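Local coordinates for protein acetate kinase (Entamoeba histolytica, PDB 4H0O) that is a pyrophosphate-dependent acetate kinase of the ASKHA superfamily that probably uses magnesium to transfer a phosphoryl group between pyrophosphate and acetate, at residues B[182-187]-B[215-220]; B[206-211]-B[219-224]; B[159-164]-B[226-231]. All blocks are in the same frame, centred on the assembly; numbering follows the deposited sequence.

How the contacts relate
All three contacts gather round one sheet: contacts 1 and 2 share Cys219 and Gly220 of strand 216-222, and contact 3 uses the next strand, 225-229, which pairs with Gly220. Contact 2 is the buried framework, antiparallel backbone hydrogen bonds with small and apolar side chains. Contact 1 lies at the end of the same strand nearer the active site, where a histidine, a serine and a water replace aliphatic packing. Contact 3 sets a loop with a buried isoleucine and an exposed threonine against the strand outermost within this chain, close to the second subunit. Thus chemistry passes from polar at the predicted catalytic site, through backbone bonding in the sheet, to mixed packing at its margin.

Contact 1: B[182-187]-B[215-220]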
ATOM      1  N   GLY B 182      -2.521 -11.358  -8.235  1.00 32.42           N
ATOM      2  CA  GLY B 182      -3.499 -11.595  -7.186  1.00 40.09           C
ATOM      3  C   GLY B 182      -3.649 -13.083  -6.940  1.00 32.22           C
ATOM      4  O   GLY B 182      -3.519 -13.884  -7.868  1.00 32.01           O
ATOM      5  N   PHE B 183      -3.915 -13.464  -5.695  1.00 28.49           N
ATOM      6  CA  PHE B 183      -3.972 -14.883  -5.347  1.00 34.35           C
ATOM      7  C   PHE B 183      -5.183 -15.173  -4.463  1.00 35.37           C
ATOM      8  O   PHE B 183      -6.041 -14.304  -4.298  1.00 29.31           O
ATOM      9  CB  PHE B 183      -2.657 -15.317  -4.683  1.00 27.11           C
ATOM     10  CG  PHE B 183      -1.439 -15.082  -5.542  1.00 28.15           C
ATOM     11  CD1 PHE B 183      -0.827 -13.833  -5.582  1.00 35.90           C
ATOM     12  CD2 PHE B 183      -0.911 -16.104  -6.316  1.00 32.98           C
ATOM     13  CE1 PHE B 183       0.286 -13.607  -6.379  1.00 34.28           C
ATOM     14  CE2 PHE B 183       0.208 -15.886  -7.114  1.00 29.23           C
ATOM     15  CZ  PHE B 183       0.804 -14.636  -7.146  1.00 33.75           C
ATOM     16  N   HIS B 184      -5.255 -16.384  -3.908  1.00 28.73           N
ATOM     17  CA  HIS B 184      -6.428 -16.829  -3.151  1.00 29.16           C
ATOM     18  C   HIS B 184      -7.701 -16.749  -3.996  1.00 32.48           C
ATOM     19  O   HIS B 184      -8.806 -16.648  -3.456  1.00 34.80           O
ATOM     20  CB  HIS B 184      -6.603 -16.013  -1.861  1.00 34.47           C
ATOM     21  CG  HIS B 184      -5.396 -16.002  -0.978  1.00 41.75           C
ATOM     22  ND1 HIS B 184      -5.002 -14.888  -0.265  1.00 37.91           N
ATOM     23  CD2 HIS B 184      -4.493 -16.971  -0.685  1.00 31.72           C
ATOM     24  CE1 HIS B 184      -3.912 -15.169   0.423  1.00 38.76           C
ATOM     25  NE2 HIS B 184      -3.581 -16.426   0.185  1.00 39.14           N
ATOM     26  N   GLY B 185      -7.539 -16.802  -5.317  1.00 30.16           N
ATOM     27  CA  GLY B 185      -8.649 -16.628  -6.240  1.00 33.73           C
ATOM     28  C   GLY B 185      -9.739 -17.672  -6.083  1.00 36.95           C
ATOM     29  O   GLY B 185     -10.928 -17.357  -6.166  1.00 39.36           O
ATOM     30  N   LEU B 186      -9.329 -18.914  -5.846  1.00 32.32           N
ATOM     31  CA  LEU B 186     -10.263 -20.024  -5.686  1.00 34.90           C
ATOM     32  C   LEU B 186     -11.103 -19.875  -4.419  1.00 32.64           C
ATOM     33  O   LEU B 186     -12.301 -20.165  -4.416  1.00 30.37           O
ATOM     34  CB  LEU B 186      -9.497 -21.349  -5.674  1.00 24.19           C
ATOM     35  CG  LEU B 186      -8.783 -21.713  -6.977  1.00 34.80           C
ATOM     36  CD1 LEU B 186      -7.871 -22.919  -6.789  1.00 30.19           C
ATOM     37  CD2 LEU B 186      -9.802 -21.984  -8.070  1.00 30.28           C
ATOM     38  N   SER B 187     -10.466 -19.421  -3.344  1.00 30.40           N
ATOM     39  CA  SER B 187     -11.157 -19.137  -2.092  1.00 33.16           C
ATOM     40  C   SER B 187     -12.226 -18.054  -2.289  1.00 33.64           C
ATOM     41  O   SER B 187     -13.365 -18.194  -1.832  1.00 29.25           O
ATOM     42  CB  SER B 187     -10.136 -18.705  -1.034  1.00 34.37           C
ATOM     43  OG  SER B 187     -10.761 -18.279   0.161  1.00 32.33           O
ATOM     44  N   GLY B 215      -0.605 -17.076   3.617  1.00 38.04           N
ATOM     45  CA  GLY B 215      -0.822 -15.784   2.992  1.00 37.35           C
ATOM     46  C   GLY B 215      -2.137 -15.154   3.418  1.00 36.94           C
ATOM     47  O   GLY B 215      -3.067 -15.852   3.825  1.00 36.78           O
ATOM     48  N   SER B 216      -2.209 -13.829   3.328  1.00 30.07           N
ATOM     49  CA  SER B 216      -3.447 -13.103   3.588  1.00 29.69           C
ATOM     50  C   SER B 216      -3.656 -12.036   2.523  1.00 32.05           C
ATOM     51  O   SER B 216      -2.694 -11.411   2.063  1.00 29.77           O
ATOM     52  CB  SER B 216      -3.426 -12.452   4.974  1.00 30.80           C
ATOM     53  OG  SER B 216      -3.681 -13.401   5.994  1.00 33.30           O
ATOM     54  N   SER B 217      -4.911 -11.822   2.140  1.00 27.49           N
ATOM     55  CA  SER B 217      -5.239 -10.804   1.149  1.00 30.15           C
ATOM     56  C   SER B 217      -6.682 -10.321   1.284  1.00 30.13           C
ATOM     57  O   SER B 217      -7.504 -10.952   1.953  1.00 30.41           O
ATOM     58  CB  SER B 217      -4.994 -11.334  -0.268  1.00 21.47           C
ATOM     59  OG  SER B 217      -5.984 -12.275  -0.641  1.00 29.18           O
ATOM     60  N   CYS B 218      -6.973  -9.187   0.653  1.00 27.80           N
ATOM     61  CA  CYS B 218      -8.336  -8.683   0.531  1.00 28.20           C
ATOM     62  C   CYS B 218      -8.693  -8.566  -0.940  1.00 32.80           C
ATOM     63  O   CYS B 218      -7.813  -8.365  -1.783  1.00 31.42           O
ATOM     64  CB  CYS B 218      -8.471  -7.308   1.181  1.00 30.18           C
ATOM     65  SG  CYS B 218      -8.373  -7.317   2.972  1.00 36.79           S
ATOM     66  N   CYS B 219      -9.979  -8.679  -1.250  1.00 26.05           N
ATOM     67  CA  CYS B 219     -10.427  -8.540  -2.628  1.00 28.80           C
ATOM     68  C   CYS B 219     -11.669  -7.656  -2.731  1.00 34.64           C
ATOM     69  O   CYS B 219     -12.653  -7.868  -2.018  1.00 30.72           O
ATOM     70  CB  CYS B 219     -10.713  -9.913  -3.237  1.00 25.03           C
ATOM     71  SG  CYS B 219     -11.038  -9.878  -5.016  1.00 36.97           S
ATOM     72  N   GLY B 220     -11.620  -6.663  -3.615  1.00 31.38           N
ATOM     73  CA  GLY B 220     -12.792  -5.853  -3.891  1.00 22.89           C
ATOM     74  C   GLY B 220     -13.594  -6.507  -5.000  1.00 30.13           C
ATOM     75  O   GLY B 220     -13.082  -6.710  -6.105  1.00 34.33           O
TER
HETATM   76  O   HOH W   1      -4.526 -11.600  -3.660  1.00 31.38           O
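His184 and Ser217 join the loop that leads into helix 185-195 to the beginning of strand 216-222 through a polar side-chain contact, mostly buried, beside the predicted active site. The backbones stay well apart, and the imidazole spans the gap. ND1 of His184 lies 2.8 Å from OG of Ser217 in a nearly straight hydrogen bond (164°), and the hydroxyl meets the ring at its edge, in the ring plane. With CG anti to the carbonyl carbon (chi1 -55°), the histidine side chain is directed across to the strand. Its CE1 corner abuts the backbone, 3.5 Å from C of Gly215, where the absence of a side chain suits a position tight against the imidazole. Serine fits at 217 because its short side chain carries one hydroxyl that can serve two partners: OG is also hydrogen-bonded to Tyr188 OH. Together these bonds should restrain rotation of the ring.

A water forms a second, looser link. It accepts a hydrogen bond from Phe183 N at 2.8 Å and makes a weak one, 3.4 Å, with Ser217 OG. The ring of Phe183, by contrast, ends pointing away from the strand and meets His100 edge-to-face.

Further out, the His184 ring stacks on that of His210, and the backbone N of His184 is hydrogen-bonded to Asp154 OD2, so both ring and main chain are positioned. His184 stands at the N-cap of helix 185-195. Since His184 is predicted to stabilise the transition state and Asp154 to be the proton donor or acceptor, Ser217 probably acts as a second-shell residue, steadying that histidine in the cleft between the two ribonuclease H-like domains, where acetate kinases and other ASKHA members have their active site.

Contact 2: B[206-211]-B[219-224]; sequences IIACHL and CGIVNG
Ile206 and Ile221 grip each other through two backbone hydrogen bonds, Ile206 N to Ile221 O at 2.9 Å and Ile221 N to Ile206 O at 2.6 Å, as a hydrogen-bonded antiparallel pair. Two residues along, Ala208 and Cys219 form the same kind of pair, with Ala208 N donating to Cys219 O at 3.0 Å and Cys219 N to Ala208 O at 2.9 Å. Between them Ile207 faces Gly220 in a non-hydrogen-bonded pair; there CA of Ile207 makes a CH...O contact of 3.3 Å with Cys219 O, which thus receives both an N-H and a C-H.

The side chains of Ile206, Ala208, Cys219 and Ile221 share one face of the sheet. The CB atoms of the two isoleucines stand 4.2 Å apart, beta-branched residues well suited to an extended strand. Ile221 has CG1 anti to its carbonyl carbon (chi1 -60°), and CD1 at the end of that branch lies 4.3 Å from CB of Ala208. The short alanine methyl meets both that branch and Tyr188.

These segments belong to a beta hairpin, strands 205-211 and 216-222, which with 225-229 form the three-stranded antiparallel run at one edge of the ribonuclease H-like sheet. On its far side strand 205-211 pairs in parallel with 329-333, through bonds from Ile207 and Cys209.

Helix 185-195 covers the alanine face: Tyr188 also touches Cys219, and Ile192 reaches Ile221. With no side chain at Gly220, Ile207 alone represents its pair on the other face, meeting Leu320 of helix 299-324. Further along, His210 still bonds through its backbone to Ser217, and its ND1 is hydrogen-bonded to Ser187 OG.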
ATOM      1  N   ILE B 206     -18.774  -6.026  -2.588  1.00 34.39           N
ATOM      2  CA  ILE B 206     -18.289  -6.911  -1.542  1.00 34.75           C
ATOM      3  C   ILE B 206     -16.781  -6.772  -1.379  1.00 33.31           C
ATOM      4  O   ILE B 206     -16.045  -6.723  -2.368  1.00 30.24           O
ATOM      5  CB  ILE B 206     -18.643  -8.378  -1.869  1.00 34.95           C
ATOM      6  CG1 ILE B 206     -20.151  -8.514  -2.110  1.00 37.38           C
ATOM      7  CG2 ILE B 206     -18.192  -9.311  -0.759  1.00 23.86           C
ATOM      8  CD1 ILE B 206     -20.608  -9.924  -2.444  1.00 31.27           C
ATOM      9  N   ILE B 207     -16.331  -6.675  -0.130  1.00 25.59           N
ATOM     10  CA  ILE B 207     -14.911  -6.769   0.175  1.00 29.13           C
ATOM     11  C   ILE B 207     -14.694  -8.035   0.995  1.00 28.71           C
ATOM     12  O   ILE B 207     -15.242  -8.182   2.093  1.00 29.44           O
ATOM     13  CB  ILE B 207     -14.385  -5.536   0.945  1.00 29.52           C
ATOM     14  CG1 ILE B 207     -14.420  -4.293   0.053  1.00 24.85           C
ATOM     15  CG2 ILE B 207     -12.963  -5.776   1.435  1.00 25.84           C
ATOM     16  CD1 ILE B 207     -13.892  -3.030   0.719  1.00 22.73           C
ATOM     17  N   ALA B 208     -13.910  -8.958   0.450  1.00 30.35           N
ATOM     18  CA  ALA B 208     -13.633 -10.218   1.130  1.00 25.76           C
ATOM     19  C   ALA B 208     -12.229 -10.213   1.716  1.00 29.13           C
ATOM     20  O   ALA B 208     -11.289  -9.726   1.086  1.00 32.41           O
ATOM     21  CB  ALA B 208     -13.803 -11.379   0.180  1.00 28.00           C
ATOM     22  N   CYS B 209     -12.084 -10.767   2.915  1.00 29.27           N
ATOM     23  CA  CYS B 209     -10.778 -10.842   3.559  1.00 29.36           C
ATOM     24  C   CYS B 209     -10.365 -12.295   3.789  1.00 30.25           C
ATOM     25  O   CYS B 209     -10.912 -12.980   4.659  1.00 27.64           O
ATOM     26  CB  CYS B 209     -10.795 -10.091   4.889  1.00 28.91           C
ATOM     27  SG  CYS B 209     -11.392  -8.394   4.779  1.00 37.41           S
ATOM     28  N   HIS B 210      -9.410 -12.767   2.995  1.00 31.29           N
ATOM     29  CA  HIS B 210      -8.845 -14.096   3.188  1.00 25.58           C
ATOM     30  C   HIS B 210      -7.731 -13.990   4.222  1.00 29.42           C
ATOM     31  O   HIS B 210      -6.575 -13.725   3.881  1.00 32.50           O
ATOM     32  CB  HIS B 210      -8.301 -14.640   1.863  1.00 25.14           C
ATOM     33  CG  HIS B 210      -7.743 -16.024   1.946  1.00 36.93           C
ATOM     34  ND1 HIS B 210      -8.302 -17.098   1.296  1.00 36.81           N
ATOM     35  CD2 HIS B 210      -6.646 -16.512   2.596  1.00 36.15           C
ATOM     36  CE1 HIS B 210      -7.593 -18.189   1.539  1.00 37.80           C
ATOM     37  NE2 HIS B 210      -6.584 -17.853   2.327  1.00 31.31           N
ATOM     38  N   LEU B 211      -8.083 -14.176   5.489  1.00 27.23           N
ATOM     39  CA  LEU B 211      -7.110 -14.053   6.565  1.00 30.80           C
ATOM     40  C   LEU B 211      -6.583 -15.436   6.949  1.00 40.27           C
ATOM     41  O   LEU B 211      -7.133 -16.112   7.828  1.00 38.70           O
ATOM     42  CB  LEU B 211      -7.723 -13.317   7.760  1.00 26.84           C
ATOM     43  CG  LEU B 211      -8.288 -11.935   7.405  1.00 31.20           C
ATOM     44  CD1 LEU B 211      -8.680 -11.132   8.644  1.00 23.59           C
ATOM     45  CD2 LEU B 211      -7.291 -11.153   6.552  1.00 27.93           C
ATOM     46  N   CYS B 219      -9.979  -8.679  -1.250  1.00 26.05           N
ATOM     47  CA  CYS B 219     -10.427  -8.540  -2.628  1.00 28.80           C
ATOM     48  C   CYS B 219     -11.669  -7.656  -2.731  1.00 34.64           C
ATOM     49  O   CYS B 219     -12.653  -7.868  -2.018  1.00 30.72           O
ATOM     50  CB  CYS B 219     -10.713  -9.913  -3.237  1.00 25.03           C
ATOM     51  SG  CYS B 219     -11.038  -9.878  -5.016  1.00 36.97           S
ATOM     52  N   GLY B 220     -11.620  -6.663  -3.615  1.00 31.38           N
ATOM     53  CA  GLY B 220     -12.792  -5.853  -3.891  1.00 22.89           C
ATOM     54  C   GLY B 220     -13.594  -6.507  -5.000  1.00 30.13           C
ATOM     55  O   GLY B 220     -13.082  -6.710  -6.105  1.00 34.33           O
ATOM     56  N   ILE B 221     -14.848  -6.841  -4.711  1.00 29.41           N
ATOM     57  CA  ILE B 221     -15.668  -7.595  -5.652  1.00 31.79           C
ATOM     58  C   ILE B 221     -16.937  -6.841  -6.063  1.00 35.30           C
ATOM     59  O   ILE B 221     -17.786  -6.517  -5.225  1.00 26.60           O
ATOM     60  CB  ILE B 221     -16.028  -8.976  -5.075  1.00 34.57           C
ATOM     61  CG1 ILE B 221     -14.745  -9.765  -4.794  1.00 26.89           C
ATOM     62  CG2 ILE B 221     -16.922  -9.740  -6.036  1.00 26.69           C
ATOM     63  CD1 ILE B 221     -14.947 -10.996  -3.942  1.00 27.69           C
ATOM     64  N   VAL B 222     -17.052  -6.560  -7.359  1.00 36.37           N
ATOM     65  CA  VAL B 222     -18.212  -5.853  -7.892  1.00 30.45           C
ATOM     66  C   VAL B 222     -19.055  -6.799  -8.736  1.00 32.80           C
ATOM     67  O   VAL B 222     -18.614  -7.262  -9.792  1.00 35.21           O
ATOM     68  CB  VAL B 222     -17.798  -4.632  -8.737  1.00 39.57           C
ATOM     69  CG1 VAL B 222     -19.029  -3.909  -9.280  1.00 26.37           C
ATOM     70  CG2 VAL B 222     -16.954  -3.682  -7.909  1.00 36.68           C
ATOM     71  N   ASN B 223     -20.263  -7.086  -8.256  1.00 42.99           N
ATOM     72  CA  ASN B 223     -21.195  -7.965  -8.957  1.00 42.24           C
ATOM     73  C   ASN B 223     -20.626  -9.354  -9.263  1.00 41.49           C
ATOM     74  O   ASN B 223     -20.833  -9.891 -10.352  1.00 34.99           O
ATOM     75  CB  ASN B 223     -21.725  -7.288 -10.227  1.00 36.93           C
ATOM     76  CG  ASN B 223     -22.392  -5.951  -9.937  1.00 52.06           C
ATOM     77  OD1 ASN B 223     -22.756  -5.658  -8.792  1.00 42.82           O
ATOM     78  ND2 ASN B 223     -22.565  -5.137 -10.975  1.00 41.55           N
ATOM     79  N   GLY B 224     -19.908  -9.923  -8.298  1.00 35.45           N
ATOM     80  CA  GLY B 224     -19.391 -11.274  -8.421  1.00 27.91           C
ATOM     81  C   GLY B 224     -18.008 -11.386  -9.034  1.00 32.80           C
ATOM     82  O   GLY B 224     -17.460 -12.488  -9.137  1.00 33.79           O
TER

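Contact 3: B[159-164]-B[226-231]; sequences STISQA and SFDTSM
Ile161 passes Phe227 with their CA atoms 5.1 Å apart, and Thr160 passes Ser226 at 6.1 Å, yet no backbone hydrogen bond joins the loop to the strand. A side chain supplies the link instead: Thr160 OG1 donates to Ser226 O at 2.9 Å, in the carbonyl plane and on a lone pair. The hydroxyl reaches it because OG1 sits between the backbone N and the carbonyl carbon (chi1 54°). A water completes a small circuit, accepting from Ser226 N at 2.7 Å and donating to Thr160 OG1, so threonine's hydroxyl acts as donor and acceptor at once. The exposed position suits threonine, whose hydroxyl can bond both protein and water.

Ile161 fills the buried side. Its two branches spread over the strand: CG2 rests 3.4 Å from the carbonyl oxygen, O, of Phe227, while the extended CG1 arm carries CD1 to a methyl, Thr229 CG2, at 3.9 Å, the two side chains crossing at about a right angle. CG1 also lies 3.5 Å from the hydroxyl OG of Ser226, whose hydrogen bond goes to His158 ND1.

Strand 225-229, outermost in the ribonuclease H-like sheet of this chain, is distorted here by a classic beta bulge: Phe227 and Asp228 both face Gly220 of strand 216-222. Next to the bulge Asp228 OD1 accepts a weak hydrogen bond from Thr229 N. Thr229, besides its methyl contact, uses OG1 to hydrogen-bond Cys218 O, a division of labour that suits a beta-branched residue with one polar arm.

Past Ile161 the chain turns into helix 163-166, where Gln163 and Ala164 pack on Leu304 and Asp307 of the second subunit.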
ATOM      1  N   SER B 159      -8.572 -12.447 -13.358  1.00 34.41           N
ATOM      2  CA  SER B 159      -8.372 -12.092 -14.763  1.00 40.37           C
ATOM      3  C   SER B 159      -9.255 -10.911 -15.180  1.00 33.27           C
ATOM      4  O   SER B 159      -8.996 -10.258 -16.189  1.00 36.77           O
ATOM      5  CB  SER B 159      -8.641 -13.295 -15.671  1.00 29.54           C
ATOM      6  OG  SER B 159     -10.030 -13.472 -15.888  1.00 46.07           O
ATOM      7  N   THR B 160     -10.294 -10.638 -14.394  1.00 34.89           N
ATOM      8  CA  THR B 160     -11.222  -9.549 -14.696  1.00 32.22           C
ATOM      9  C   THR B 160     -10.715  -8.189 -14.225  1.00 37.97           C
ATOM     10  O   THR B 160     -11.328  -7.160 -14.516  1.00 44.22           O
ATOM     11  CB  THR B 160     -12.616  -9.799 -14.093  1.00 38.15           C
ATOM     12  OG1 THR B 160     -12.496 -10.064 -12.689  1.00 32.37           O
ATOM     13  CG2 THR B 160     -13.285 -10.980 -14.779  1.00 28.10           C
ATOM     14  N   ILE B 161      -9.607  -8.185 -13.489  1.00 38.62           N
ATOM     15  CA  ILE B 161      -9.002  -6.932 -13.041  1.00 41.28           C
ATOM     16  C   ILE B 161      -8.462  -6.162 -14.252  1.00 37.03           C
ATOM     17  O   ILE B 161      -7.710  -6.711 -15.059  1.00 37.94           O
ATOM     18  CB  ILE B 161      -7.866  -7.176 -12.020  1.00 34.93           C
ATOM     19  CG1 ILE B 161      -8.399  -7.890 -10.775  1.00 40.63           C
ATOM     20  CG2 ILE B 161      -7.232  -5.872 -11.604  1.00 34.24           C
ATOM     21  CD1 ILE B 161      -7.357  -8.070  -9.669  1.00 35.37           C
ATOM     22  N   SER B 162      -8.852  -4.895 -14.379  1.00 37.25           N
ATOM     23  CA  SER B 162      -8.471  -4.085 -15.536  1.00 38.48           C
ATOM     24  C   SER B 162      -7.005  -3.664 -15.502  1.00 39.68           C
ATOM     25  O   SER B 162      -6.367  -3.701 -14.448  1.00 40.72           O
ATOM     26  CB  SER B 162      -9.366  -2.851 -15.643  1.00 35.24           C
ATOM     27  OG  SER B 162     -10.713  -3.225 -15.862  1.00 52.14           O
ATOM     28  N   GLN B 163      -6.486  -3.251 -16.659  1.00 39.37           N
ATOM     29  CA  GLN B 163      -5.073  -2.898 -16.807  1.00 41.60           C
ATOM     30  C   GLN B 163      -4.602  -1.849 -15.802  1.00 39.80           C
ATOM     31  O   GLN B 163      -3.535  -1.988 -15.206  1.00 40.87           O
ATOM     32  CB  GLN B 163      -4.782  -2.417 -18.234  1.00 39.34           C
ATOM     33  CG  GLN B 163      -3.319  -2.038 -18.471  1.00 42.94           C
ATOM     34  CD  GLN B 163      -3.069  -1.471 -19.858  1.00 53.80           C
ATOM     35  OE1 GLN B 163      -4.001  -1.076 -20.559  1.00 54.00           O
ATOM     36  NE2 GLN B 163      -1.803  -1.430 -20.261  1.00 38.56           N
ATOM     37  N   ALA B 164      -5.404  -0.807 -15.611  1.00 39.74           N
ATOM     38  CA  ALA B 164      -5.052   0.277 -14.698  1.00 41.69           C
ATOM     39  C   ALA B 164      -4.858  -0.208 -13.263  1.00 44.91           C
ATOM     40  O   ALA B 164      -4.079   0.375 -12.503  1.00 48.11           O
ATOM     41  CB  ALA B 164      -6.106   1.373 -14.748  1.00 34.20           C
ATOM     42  N   SER B 226     -13.855  -9.971  -9.372  1.00 33.30           N
ATOM     43  CA  SER B 226     -12.728  -9.272  -8.771  1.00 35.92           C
ATOM     44  C   SER B 226     -12.486  -7.954  -9.500  1.00 32.26           C
ATOM     45  O   SER B 226     -12.314  -7.939 -10.721  1.00 30.83           O
ATOM     46  CB  SER B 226     -11.473 -10.146  -8.840  1.00 31.23           C
ATOM     47  OG  SER B 226     -10.345  -9.470  -8.316  1.00 33.89           O
ATOM     48  N   PHE B 227     -12.498  -6.849  -8.758  1.00 34.20           N
ATOM     49  CA  PHE B 227     -12.195  -5.539  -9.323  1.00 25.75           C
ATOM     50  C   PHE B 227     -10.747  -5.181  -9.001  1.00 31.73           C
ATOM     51  O   PHE B 227      -9.986  -4.767  -9.876  1.00 30.75           O
ATOM     52  CB  PHE B 227     -13.150  -4.474  -8.774  1.00 35.61           C
ATOM     53  CG  PHE B 227     -13.006  -3.129  -9.436  1.00 31.83           C
ATOM     54  CD1 PHE B 227     -13.750  -2.814 -10.565  1.00 36.85           C
ATOM     55  CD2 PHE B 227     -12.128  -2.177  -8.931  1.00 38.56           C
ATOM     56  CE1 PHE B 227     -13.620  -1.578 -11.178  1.00 32.79           C
ATOM     57  CE2 PHE B 227     -11.992  -0.937  -9.542  1.00 35.25           C
ATOM     58  CZ  PHE B 227     -12.739  -0.638 -10.666  1.00 39.30           C
ATOM     59  N   ASP B 228     -10.367  -5.335  -7.739  1.00 29.85           N
ATOM     60  CA  ASP B 228      -8.967  -5.189  -7.360  1.00 32.71           C
ATOM     61  C   ASP B 228      -8.650  -6.089  -6.176  1.00 34.08           C
ATOM     62  O   ASP B 228      -9.560  -6.611  -5.525  1.00 35.56           O
ATOM     63  CB  ASP B 228      -8.621  -3.734  -7.037  1.00 28.02           C
ATOM     64  CG  ASP B 228      -7.124  -3.468  -7.091  1.00 44.35           C
ATOM     65  OD1 ASP B 228      -6.395  -4.283  -7.697  1.00 42.20           O
ATOM     66  OD2 ASP B 228      -6.671  -2.450  -6.531  1.00 45.64           O
ATOM     67  N   THR B 229      -7.362  -6.276  -5.904  1.00 36.09           N
ATOM     68  CA  THR B 229      -6.948  -7.177  -4.837  1.00 35.67           C
ATOM     69  C   THR B 229      -5.643  -6.742  -4.176  1.00 37.23           C
ATOM     70  O   THR B 229      -4.917  -5.895  -4.698  1.00 39.35           O
ATOM     71  CB  THR B 229      -6.818  -8.623  -5.343  1.00 33.90           C
ATOM     72  OG1 THR B 229      -6.722  -9.518  -4.227  1.00 36.29           O
ATOM     73  CG2 THR B 229      -5.585  -8.769  -6.223  1.00 34.46           C
ATOM     74  N   SER B 230      -5.344  -7.359  -3.040  1.00 38.50           N
ATOM     75  CA  SER B 230      -4.296  -6.887  -2.144  1.00 27.33           C
ATOM     76  C   SER B 230      -2.883  -7.314  -2.550  1.00 31.92           C
ATOM     77  O   SER B 230      -1.938  -6.529  -2.447  1.00 27.36           O
ATOM     78  CB  SER B 230      -4.595  -7.380  -0.729  1.00 30.67           C
ATOM     79  OG  SER B 230      -3.990  -6.551   0.235  1.00 43.48           O
ATOM     80  N   MET B 231      -2.728  -8.563  -2.979  1.00 37.77           N
ATOM     81  CA  MET B 231      -1.428  -9.040  -3.438  1.00 42.15           C
ATOM     82  C   MET B 231      -1.124  -8.434  -4.807  1.00 39.41           C
ATOM     83  O   MET B 231      -2.016  -7.884  -5.460  1.00 34.09           O
ATOM     84  CB  MET B 231      -1.392 -10.573  -3.488  1.00 38.86           C
ATOM     85  CG  MET B 231      -1.342 -11.249  -2.115  1.00 30.27           C
ATOM     86  SD  MET B 231      -1.346 -13.064  -2.188  1.00 49.70           S
ATOM     87  CE  MET B 231      -1.007 -13.476  -0.474  1.00 31.40           C
TER
HETATM   88  O   HOH W   2     -13.577 -12.048 -11.137  1.00 34.08           O